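Local coordinates for 3-oxoacyl-[acyl-carrier-protein] reductase (Sinorhizobium meliloti, PDB 3U9L), which probably catalyses the NADPH-dependent reduction of 3-oxoacyl groups on acyl carrier protein, at residues Phe111-Thr122 with Pro159-Ile170. Residues are numbered along the deposited sequence; the frame is centred on the assembly and turned at random.
Sequences FAELYDINVLST and PYFAAKAAMDAI
V119 and A163 interlock knobs-into-holes where segments 111-122 and 159-170, on helices 108-136 and 158-179 of the Rossmann-type short-chain dehydrogenase/reductase fold, run 18° apart with axes 8.6 Å from each other. V119 sits among A163, A166, M167 and I170. With CG1 anti to the backbone N (chi1 177°), its two methyls spread along the partner helix: CG2 lies 3.2 Å from A163 O, while CG1 presses on I170 CD1. A163 is the reciprocal knob among L114, Y115, N118 and V119, and its single methyl suits so close an approach. A166, equally small, takes the edge of the Y115 ring at its CB. At the N-terminal end P159 lays its CG over one face of the F111 ring, 4.0 Å from the centroid, a CH-pi contact. Were F111 an alanine, P159 would probably lose this aromatic cover and a gap would be likely to open beside its CG. Nearby, a water donates to F111 O and P159 O, joining the two backbones.

Y115 also stacks on Y115 of the second subunit, so this helix pair belongs to the dimer interface. Y160 and K164 have the spacing of the family's YxxxK signature, and N118 probably corresponds to the asparagine of its active site. N118 OD1 meets the Y160 ring at its edge, whereas ND2 bonds to L114 O and H97 O. In the wider pi-type turn at 116-120, Y115 O accepts from both V119 N and L120 N; nearby a water links N118 O (2.8 Å) to K164 NZ.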
loop_
_atom_site.group_PDB
_atom_site.type_symbol
_atom_site.label_atom_id
_atom_site.label_comp_id
_atom_site.label_asym_id
_atom_site.label_seq_id
_atom_site.Cartn_x
_atom_site.Cartn_y
_atom_site.Cartn_z
ATOM N N PHE A 111 11.794 2.367 -4.080
ATOM C CA PHE A 111 10.413 2.165 -3.637
ATOM C C PHE A 111 9.473 2.783 -4.673
ATOM O O PHE A 111 8.446 2.206 -5.023
ATOM C CB PHE A 111 10.183 2.885 -2.326
ATOM C CG PHE A 111 10.530 2.091 -1.118
ATOM C CD1 PHE A 111 11.844 1.946 -0.726
ATOM C CD2 PHE A 111 9.537 1.524 -0.349
ATOM C CE1 PHE A 111 12.187 1.221 0.419
ATOM C CE2 PHE A 111 9.861 0.804 0.820
ATOM C CZ PHE A 111 11.186 0.659 1.210
ATOM N N ALA A 112 9.816 3.963 -5.163
ATOM C CA ALA A 112 9.048 4.643 -6.205
ATOM C C ALA A 112 8.918 3.823 -7.480
ATOM O O ALA A 112 7.873 3.722 -8.028
ATOM C CB ALA A 112 9.623 5.950 -6.518
ATOM N N GLU A 113 10.008 3.221 -7.891
ATOM C CA GLU A 113 10.030 2.429 -9.101
ATOM C C GLU A 113 9.120 1.218 -8.974
ATOM O O GLU A 113 8.449 0.841 -9.874
ATOM C CB GLU A 113 11.445 2.006 -9.470
ATOM C CG GLU A 113 11.470 1.057 -10.593
ATOM C CD GLU A 113 12.835 0.489 -10.929
ATOM O OE1 GLU A 113 13.772 0.631 -10.148
ATOM O OE2 GLU A 113 12.943 -0.124 -11.986
ATOM N N LEU A 114 9.133 0.638 -7.810
ATOM C CA LEU A 114 8.310 -0.497 -7.497
ATOM C C LEU A 114 6.819 -0.114 -7.575
ATOM O O LEU A 114 6.098 -0.730 -8.268
ATOM C CB LEU A 114 8.767 -1.164 -6.224
ATOM C CG LEU A 114 9.843 -2.245 -6.306
ATOM C CD1 LEU A 114 9.293 -3.515 -6.784
ATOM C CD2 LEU A 114 11.066 -1.877 -7.036
ATOM N N TYR A 115 6.442 0.948 -6.887
ATOM C CA TYR A 115 5.149 1.544 -7.012
ATOM C C TYR A 115 4.753 1.773 -8.486
ATOM O O TYR A 115 3.674 1.465 -8.869
ATOM C CB TYR A 115 5.052 2.838 -6.239
ATOM C CG TYR A 115 3.675 3.197 -5.800
ATOM C CD1 TYR A 115 3.022 2.445 -4.867
ATOM C CD2 TYR A 115 3.032 4.303 -6.290
ATOM C CE1 TYR A 115 1.805 2.760 -4.452
ATOM C CE2 TYR A 115 1.803 4.627 -5.876
ATOM C CZ TYR A 115 1.196 3.861 -4.954
ATOM O OH TYR A 115 -0.021 4.138 -4.533
ATOM N N ASP A 116 5.657 2.326 -9.272
ATOM C CA ASP A 116 5.422 2.539 -10.680
ATOM C C ASP A 116 5.017 1.218 -11.326
ATOM O O ASP A 116 3.989 1.085 -11.889
ATOM C CB ASP A 116 6.642 3.138 -11.385
ATOM C CG ASP A 116 6.339 3.621 -12.817
ATOM O OD1 ASP A 116 5.231 3.898 -13.167
ATOM O OD2 ASP A 116 7.250 3.765 -13.582
ATOM N N ILE A 117 5.863 0.242 -11.181
ATOM C CA ILE A 117 5.606 -1.077 -11.808
ATOM C C ILE A 117 4.346 -1.812 -11.315
ATOM O O ILE A 117 3.617 -2.455 -12.092
ATOM C CB ILE A 117 6.807 -2.046 -11.628
ATOM C CG1 ILE A 117 8.080 -1.454 -12.246
ATOM C CG2 ILE A 117 6.500 -3.399 -12.317
ATOM C CD1 ILE A 117 9.389 -2.340 -12.028
ATOM N N ASN A 118 4.097 -1.759 -10.024
ATOM C CA ASN A 118 3.045 -2.606 -9.470
ATOM C C ASN A 118 1.706 -1.868 -9.289
ATOM O O ASN A 118 0.652 -2.500 -9.234
ATOM C CB ASN A 118 3.500 -3.177 -8.137
ATOM C CG ASN A 118 4.549 -4.311 -8.302
ATOM O OD1 ASN A 118 4.204 -5.427 -8.642
ATOM N ND2 ASN A 118 5.818 -4.007 -8.002
ATOM N N VAL A 119 1.752 -0.540 -9.238
ATOM C CA VAL A 119 0.536 0.252 -9.031
ATOM C C VAL A 119 0.222 1.280 -10.135
ATOM O O VAL A 119 -0.877 1.299 -10.698
ATOM C CB VAL A 119 0.583 0.985 -7.629
ATOM C CG1 VAL A 119 -0.660 1.863 -7.456
ATOM C CG2 VAL A 119 0.632 -0.045 -6.476
ATOM N N LEU A 120 1.169 2.157 -10.432
ATOM C CA LEU A 120 0.944 3.198 -11.424
ATOM C C LEU A 120 0.646 2.545 -12.766
ATOM O O LEU A 120 -0.117 3.057 -13.572
ATOM C CB LEU A 120 2.176 4.095 -11.534
ATOM C CG LEU A 120 2.539 4.934 -10.299
ATOM C CD1 LEU A 120 3.565 6.018 -10.715
ATOM C CD2 LEU A 120 1.317 5.550 -9.651
ATOM N N SER A 121 1.246 1.382 -12.997
ATOM C CA SER A 121 0.922 0.586 -14.152
ATOM C C SER A 121 -0.586 0.378 -14.314
ATOM O O SER A 121 -1.120 0.564 -15.410
ATOM C CB SER A 121 1.613 -0.782 -14.024
ATOM O OG SER A 121 1.190 -1.448 -12.845
ATOM N N THR A 122 -1.256 -0.065 -13.245
ATOM C CA THR A 122 -2.702 -0.312 -13.302
ATOM C C THR A 122 -3.491 0.981 -13.554
ATOM O O THR A 122 -4.533 0.971 -14.170
ATOM C CB THR A 122 -3.207 -0.982 -11.998
ATOM O OG1 THR A 122 -3.190 -0.022 -10.904
ATOM C CG2 THR A 122 -2.263 -2.262 -11.685
ATOM N N PRO A 159 9.681 -2.991 -0.260
ATOM C CA PRO A 159 9.159 -2.152 -1.356
ATOM C C PRO A 159 8.121 -2.868 -2.235
ATOM O O PRO A 159 7.264 -2.229 -2.846
ATOM C CB PRO A 159 10.401 -1.877 -2.220
ATOM C CG PRO A 159 11.603 -2.260 -1.360
ATOM C CD PRO A 159 11.089 -3.386 -0.483
ATOM N N TYR A 160 8.244 -4.180 -2.344
ATOM C CA TYR A 160 7.327 -5.003 -3.087
ATOM C C TYR A 160 5.982 -5.188 -2.358
ATOM O O TYR A 160 4.933 -4.926 -2.924
ATOM C CB TYR A 160 7.958 -6.372 -3.396
ATOM C CG TYR A 160 6.988 -7.316 -4.037
ATOM C CD1 TYR A 160 6.431 -7.036 -5.298
ATOM C CD2 TYR A 160 6.577 -8.459 -3.381
ATOM C CE1 TYR A 160 5.515 -7.883 -5.885
ATOM C CE2 TYR A 160 5.686 -9.321 -3.956
ATOM C CZ TYR A 160 5.142 -9.029 -5.208
ATOM O OH TYR A 160 4.223 -9.910 -5.757
ATOM N N PHE A 161 6.025 -5.682 -1.135
ATOM C CA PHE A 161 4.841 -5.859 -0.308
ATOM C C PHE A 161 4.087 -4.529 -0.121
ATOM O O PHE A 161 2.893 -4.545 -0.095
ATOM C CB PHE A 161 5.213 -6.442 1.067
ATOM C CG PHE A 161 5.621 -7.936 1.036
ATOM C CD1 PHE A 161 5.427 -8.692 -0.092
ATOM C CD2 PHE A 161 6.140 -8.553 2.178
ATOM C CE1 PHE A 161 5.767 -10.058 -0.120
ATOM C CE2 PHE A 161 6.485 -9.921 2.167
ATOM C CZ PHE A 161 6.278 -10.664 1.021
ATOM N N ALA A 162 4.797 -3.406 0.078
ATOM C CA ALA A 162 4.151 -2.093 0.120
ATOM C C ALA A 162 3.333 -1.840 -1.157
ATOM O O ALA A 162 2.165 -1.415 -1.122
ATOM C CB ALA A 162 5.215 -1.010 0.245
ATOM N N ALA A 163 3.971 -2.005 -2.304
ATOM C CA ALA A 163 3.298 -1.736 -3.562
ATOM C C ALA A 163 2.097 -2.652 -3.729
ATOM O O ALA A 163 1.055 -2.217 -4.186
ATOM C CB ALA A 163 4.234 -1.851 -4.717
ATOM N N LYS A 164 2.213 -3.927 -3.375
ATOM C CA LYS A 164 1.080 -4.845 -3.537
ATOM C C LYS A 164 -0.055 -4.491 -2.577
ATOM O O LYS A 164 -1.212 -4.697 -2.919
ATOM C CB LYS A 164 1.472 -6.305 -3.252
ATOM C CG LYS A 164 2.503 -6.872 -4.213
ATOM C CD LYS A 164 2.064 -6.718 -5.655
ATOM C CE LYS A 164 0.839 -7.535 -5.944
ATOM N NZ LYS A 164 0.469 -7.581 -7.441
ATOM N N ALA A 165 0.286 -4.063 -1.360
ATOM C CA ALA A 165 -0.699 -3.658 -0.385
ATOM C C ALA A 165 -1.501 -2.444 -0.897
ATOM O O ALA A 165 -2.732 -2.353 -0.714
ATOM C CB ALA A 165 -0.001 -3.292 0.935
ATOM N N ALA A 166 -0.802 -1.515 -1.534
ATOM C CA ALA A 166 -1.458 -0.321 -2.109
ATOM C C ALA A 166 -2.318 -0.804 -3.251
ATOM O O ALA A 166 -3.446 -0.334 -3.401
ATOM C CB ALA A 166 -0.431 0.680 -2.611
HETATM N N MSE A 167 -1.810 -1.741 -4.062
HETATM C CA MSE A 167 -2.592 -2.189 -5.221
HETATM C C MSE A 167 -3.929 -2.850 -4.826
HETATM O O MSE A 167 -4.973 -2.639 -5.458
HETATM C CB MSE A 167 -1.805 -3.165 -6.128
HETATM C CG MSE A 167 -2.522 -3.402 -7.481
HETATM SE SE MSE A 167 -2.469 -5.368 -7.959
HETATM C CE MSE A 167 -3.942 -5.937 -6.753
ATOM N N ASP A 168 -3.882 -3.671 -3.783
ATOM C CA ASP A 168 -5.123 -4.249 -3.312
ATOM C C ASP A 168 -6.119 -3.174 -2.794
ATOM O O ASP A 168 -7.299 -3.294 -3.044
ATOM C CB ASP A 168 -4.852 -5.301 -2.244
ATOM C CG ASP A 168 -6.038 -6.215 -2.026
ATOM O OD1 ASP A 168 -6.908 -5.806 -1.262
ATOM O OD2 ASP A 168 -6.090 -7.341 -2.588
ATOM N N ALA A 169 -5.631 -2.168 -2.048
ATOM C CA ALA A 169 -6.449 -1.079 -1.522
ATOM C C ALA A 169 -7.133 -0.345 -2.675
ATOM O O ALA A 169 -8.287 0.009 -2.592
ATOM C CB ALA A 169 -5.599 -0.111 -0.693
ATOM N N ILE A 170 -6.397 -0.141 -3.753
ATOM C CA ILE A 170 -6.921 0.508 -4.954
ATOM C C ILE A 170 -7.953 -0.360 -5.648
ATOM O O ILE A 170 -9.000 0.145 -6.087
ATOM C CB ILE A 170 -5.801 0.847 -5.940
ATOM C CG1 ILE A 170 -4.939 1.946 -5.304
ATOM C CG2 ILE A 170 -6.415 1.256 -7.398
ATOM C CD1 ILE A 170 -3.607 2.161 -5.903
HETATM O O HOH W 1 7.178 0.600 -3.069
HETATM O O HOH W 2 1.053 -5.234 -9.246
#